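Local coordinates for type IV pilus assembly protein PilF (PDB 2HO1) that is essential for the outer-membrane localization of the secretin subunit PilQ and its assembly into dodecamers for the type IV pilus, and has a role in twitching, at residues D72-L77 and D91-K96. Residues are numbered along the deposited sequence; the frame is centred on the assembly and turned at random.
Sequences DAHAAL and DEEYRK
H74 and E93 face each other as the nearest CA pair across the two helices, 5.3 Å apart, with their side chains crossing at about a right angle. One short hydrogen bond joins them: ND1 of H74 donates to OE1 of E93 over 2.6 Å, nearly straight at 164°. The oxygen lies almost in the imidazole plane and is met on the syn side of its carboxylate, which is turned 28° from the ring. E93 reaches this position by folding back, with a bend at chi2 that swings the carboxylate alongside the opposing helix. On the far side of the ring, NE2 of H74 bonds the carbonyl oxygen of P68, so both nitrogens are engaged and the ring's rotation is fixed. With NE2 facing a carbonyl oxygen and ND1 a carboxylate, the ring is probably doubly protonated.

L77, one turn on from H74, closes the tight side. Its CD2 lies 3.7 Å from CD of E93, laying a methyl against the buried carboxylate, while A78 and F81 of the same helix also touch the E93 side chain. The Y94 ring passes more loosely, CE1 4.5 Å from O of A75, and its hydroxyl hydrogen-bonds to OE1 of Q82.

K96 forms the looser, solvent-facing side. Its CB lies over the centre of one face of the H74 ring in a CH-pi contact, 3.8 Å from the centroid and close to the ring normal. The extended chain then slides past CE1, leaving NZ 5.4 Å from ND1 of H74.

Helices 71-83 and 87-100 thus run antiparallel, their segment axes 7.6 Å apart at 160°: successive helices joined by a short turn, the helical-hairpin packing from which the tetratricopeptide-repeat superhelix of PilF is built.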
ATOM      1  N   ASP A  72       5.147 -12.283 -18.968  1.00 35.84           N
ATOM      2  CA  ASP A  72       4.929 -11.208 -19.910  1.00 37.23           C
ATOM      3  C   ASP A  72       3.991 -11.637 -21.054  1.00 35.83           C
ATOM      4  O   ASP A  72       3.277 -10.801 -21.596  1.00 36.23           O
ATOM      5  CB  ASP A  72       6.257 -10.712 -20.502  1.00 41.64           C
ATOM      6  CG  ASP A  72       7.048  -9.808 -19.547  1.00 45.13           C
ATOM      7  OD1 ASP A  72       6.602  -9.531 -18.414  1.00 48.61           O
ATOM      8  OD2 ASP A  72       8.135  -9.363 -19.956  1.00 49.51           O
ATOM      9  N   ALA A  73       4.003 -12.913 -21.427  1.00 33.31           N
ATOM     10  CA  ALA A  73       3.131 -13.373 -22.511  1.00 33.58           C
ATOM     11  C   ALA A  73       1.696 -13.471 -22.003  1.00 34.05           C
ATOM     12  O   ALA A  73       0.739 -13.076 -22.695  1.00 33.60           O
ATOM     13  CB  ALA A  73       3.603 -14.702 -23.054  1.00 32.97           C
ATOM     14  N   HIS A  74       1.530 -14.003 -20.799  1.00 33.13           N
ATOM     15  CA  HIS A  74       0.184 -14.050 -20.219  1.00 33.92           C
ATOM     16  C   HIS A  74      -0.348 -12.624 -20.059  1.00 33.38           C
ATOM     17  O   HIS A  74      -1.491 -12.318 -20.422  1.00 32.35           O
ATOM     18  CB  HIS A  74       0.223 -14.742 -18.874  1.00 34.10           C
ATOM     19  CG  HIS A  74       0.321 -16.222 -18.986  1.00 33.70           C
ATOM     20  ND1 HIS A  74      -0.630 -16.979 -19.641  1.00 36.75           N
ATOM     21  CD2 HIS A  74       1.258 -17.089 -18.544  1.00 35.50           C
ATOM     22  CE1 HIS A  74      -0.279 -18.251 -19.594  1.00 37.27           C
ATOM     23  NE2 HIS A  74       0.861 -18.345 -18.933  1.00 37.78           N
ATOM     24  N   ALA A  75       0.500 -11.730 -19.563  1.00 31.57           N
ATOM     25  CA  ALA A  75       0.093 -10.340 -19.348  1.00 30.26           C
ATOM     26  C   ALA A  75      -0.351  -9.625 -20.624  1.00 30.71           C
ATOM     27  O   ALA A  75      -1.322  -8.870 -20.626  1.00 32.30           O
ATOM     28  CB  ALA A  75       1.231  -9.567 -18.676  1.00 32.27           C
ATOM     29  N   ALA A  76       0.374  -9.840 -21.715  1.00 30.89           N
ATOM     30  CA  ALA A  76       0.019  -9.227 -22.985  1.00 29.25           C
ATOM     31  C   ALA A  76      -1.300  -9.820 -23.492  1.00 29.79           C
ATOM     32  O   ALA A  76      -2.174  -9.101 -23.983  1.00 29.90           O
ATOM     33  CB  ALA A  76       1.144  -9.469 -24.012  1.00 29.65           C
ATOM     34  N   LEU A  77      -1.435 -11.137 -23.396  1.00 29.08           N
ATOM     35  CA  LEU A  77      -2.672 -11.791 -23.828  1.00 31.34           C
ATOM     36  C   LEU A  77      -3.836 -11.220 -22.997  1.00 30.92           C
ATOM     37  O   LEU A  77      -4.919 -11.001 -23.518  1.00 32.02           O
ATOM     38  CB  LEU A  77      -2.544 -13.305 -23.655  1.00 33.34           C
ATOM     39  CG  LEU A  77      -3.562 -14.228 -24.341  1.00 37.25           C
ATOM     40  CD1 LEU A  77      -3.657 -13.938 -25.853  1.00 35.44           C
ATOM     41  CD2 LEU A  77      -3.099 -15.673 -24.106  1.00 37.71           C
ATOM     42  N   ASP A  91      -9.113 -11.714 -16.940  1.00 30.28           N
ATOM     43  CA  ASP A  91      -8.857 -11.991 -15.531  1.00 30.89           C
ATOM     44  C   ASP A  91      -8.008 -13.254 -15.367  1.00 32.56           C
ATOM     45  O   ASP A  91      -7.037 -13.296 -14.582  1.00 31.02           O
ATOM     46  CB  ASP A  91     -10.173 -12.187 -14.751  1.00 32.24           C
ATOM     47  CG  ASP A  91      -9.944 -12.254 -13.255  1.00 32.29           C
ATOM     48  OD1 ASP A  91      -9.878 -11.175 -12.635  1.00 31.58           O
ATOM     49  OD2 ASP A  91      -9.796 -13.367 -12.705  1.00 32.66           O
ATOM     50  N   GLU A  92      -8.376 -14.299 -16.098  1.00 30.65           N
ATOM     51  CA  GLU A  92      -7.618 -15.546 -16.010  1.00 32.39           C
ATOM     52  C   GLU A  92      -6.150 -15.370 -16.481  1.00 32.82           C
ATOM     53  O   GLU A  92      -5.226 -15.999 -15.940  1.00 32.64           O
ATOM     54  CB  GLU A  92      -8.282 -16.610 -16.869  1.00 34.01           C
ATOM     55  CG  GLU A  92      -7.586 -17.953 -16.846  1.00 36.07           C
ATOM     56  CD  GLU A  92      -8.338 -18.959 -17.686  1.00 41.04           C
ATOM     57  OE1 GLU A  92      -8.085 -19.050 -18.897  1.00 44.43           O
ATOM     58  OE2 GLU A  92      -9.215 -19.636 -17.130  1.00 49.90           O
ATOM     59  N   GLU A  93      -5.943 -14.553 -17.503  1.00 30.18           N
ATOM     60  CA  GLU A  93      -4.590 -14.351 -17.999  1.00 31.26           C
ATOM     61  C   GLU A  93      -3.794 -13.460 -17.043  1.00 32.67           C
ATOM     62  O   GLU A  93      -2.604 -13.661 -16.862  1.00 32.96           O
ATOM     63  CB  GLU A  93      -4.619 -13.756 -19.395  1.00 33.40           C
ATOM     64  CG  GLU A  93      -4.951 -14.772 -20.501  1.00 34.33           C
ATOM     65  CD  GLU A  93      -4.006 -15.972 -20.511  1.00 38.86           C
ATOM     66  OE1 GLU A  93      -2.765 -15.784 -20.446  1.00 38.99           O
ATOM     67  OE2 GLU A  93      -4.502 -17.115 -20.600  1.00 38.80           O
ATOM     68  N   TYR A  94      -4.448 -12.452 -16.465  1.00 32.29           N
ATOM     69  CA  TYR A  94      -3.796 -11.614 -15.473  1.00 31.89           C
ATOM     70  C   TYR A  94      -3.349 -12.453 -14.285  1.00 33.78           C
ATOM     71  O   TYR A  94      -2.250 -12.273 -13.771  1.00 35.16           O
ATOM     72  CB  TYR A  94      -4.718 -10.480 -15.023  1.00 30.32           C
ATOM     73  CG  TYR A  94      -4.594  -9.217 -15.847  1.00 28.73           C
ATOM     74  CD1 TYR A  94      -3.356  -8.640 -16.089  1.00 27.28           C
ATOM     75  CD2 TYR A  94      -5.716  -8.600 -16.381  1.00 26.81           C
ATOM     76  CE1 TYR A  94      -3.239  -7.489 -16.838  1.00 27.52           C
ATOM     77  CE2 TYR A  94      -5.608  -7.449 -17.131  1.00 26.91           C
ATOM     78  CZ  TYR A  94      -4.367  -6.896 -17.357  1.00 29.21           C
ATOM     79  OH  TYR A  94      -4.256  -5.749 -18.102  1.00 28.56           O
ATOM     80  N   ARG A  95      -4.186 -13.393 -13.863  1.00 34.55           N
ATOM     81  CA  ARG A  95      -3.824 -14.248 -12.745  1.00 36.24           C
ATOM     82  C   ARG A  95      -2.703 -15.213 -13.093  1.00 35.23           C
ATOM     83  O   ARG A  95      -1.854 -15.489 -12.253  1.00 35.59           O
ATOM     84  CB  ARG A  95      -5.045 -15.011 -12.219  1.00 35.39           C
ATOM     85  CG  ARG A  95      -6.046 -14.124 -11.526  1.00 36.33           C
ATOM     86  CD  ARG A  95      -7.102 -14.999 -10.911  1.00 39.08           C
ATOM     87  NE  ARG A  95      -8.339 -14.327 -10.551  1.00 43.35           N
ATOM     88  CZ  ARG A  95      -8.514 -13.546  -9.484  1.00 46.54           C
ATOM     89  NH1 ARG A  95      -7.505 -13.300  -8.643  1.00 47.65           N
ATOM     90  NH2 ARG A  95      -9.726 -13.053  -9.225  1.00 44.08           N
ATOM     91  N   LYS A  96      -2.688 -15.733 -14.319  1.00 34.36           N
ATOM     92  CA  LYS A  96      -1.620 -16.647 -14.707  1.00 33.13           C
ATOM     93  C   LYS A  96      -0.298 -15.889 -14.767  1.00 34.56           C
ATOM     94  O   LYS A  96       0.737 -16.429 -14.427  1.00 34.14           O
ATOM     95  CB  LYS A  96      -1.885 -17.306 -16.072  1.00 35.07           C
ATOM     96  CG  LYS A  96      -3.059 -18.314 -16.060  1.00 36.17           C
ATOM     97  CD  LYS A  96      -3.192 -18.997 -17.410  1.00 38.08           C
ATOM     98  CE  LYS A  96      -4.311 -20.025 -17.410  1.00 39.90           C
ATOM     99  NZ  LYS A  96      -4.389 -20.682 -18.752  1.00 41.26           N
TER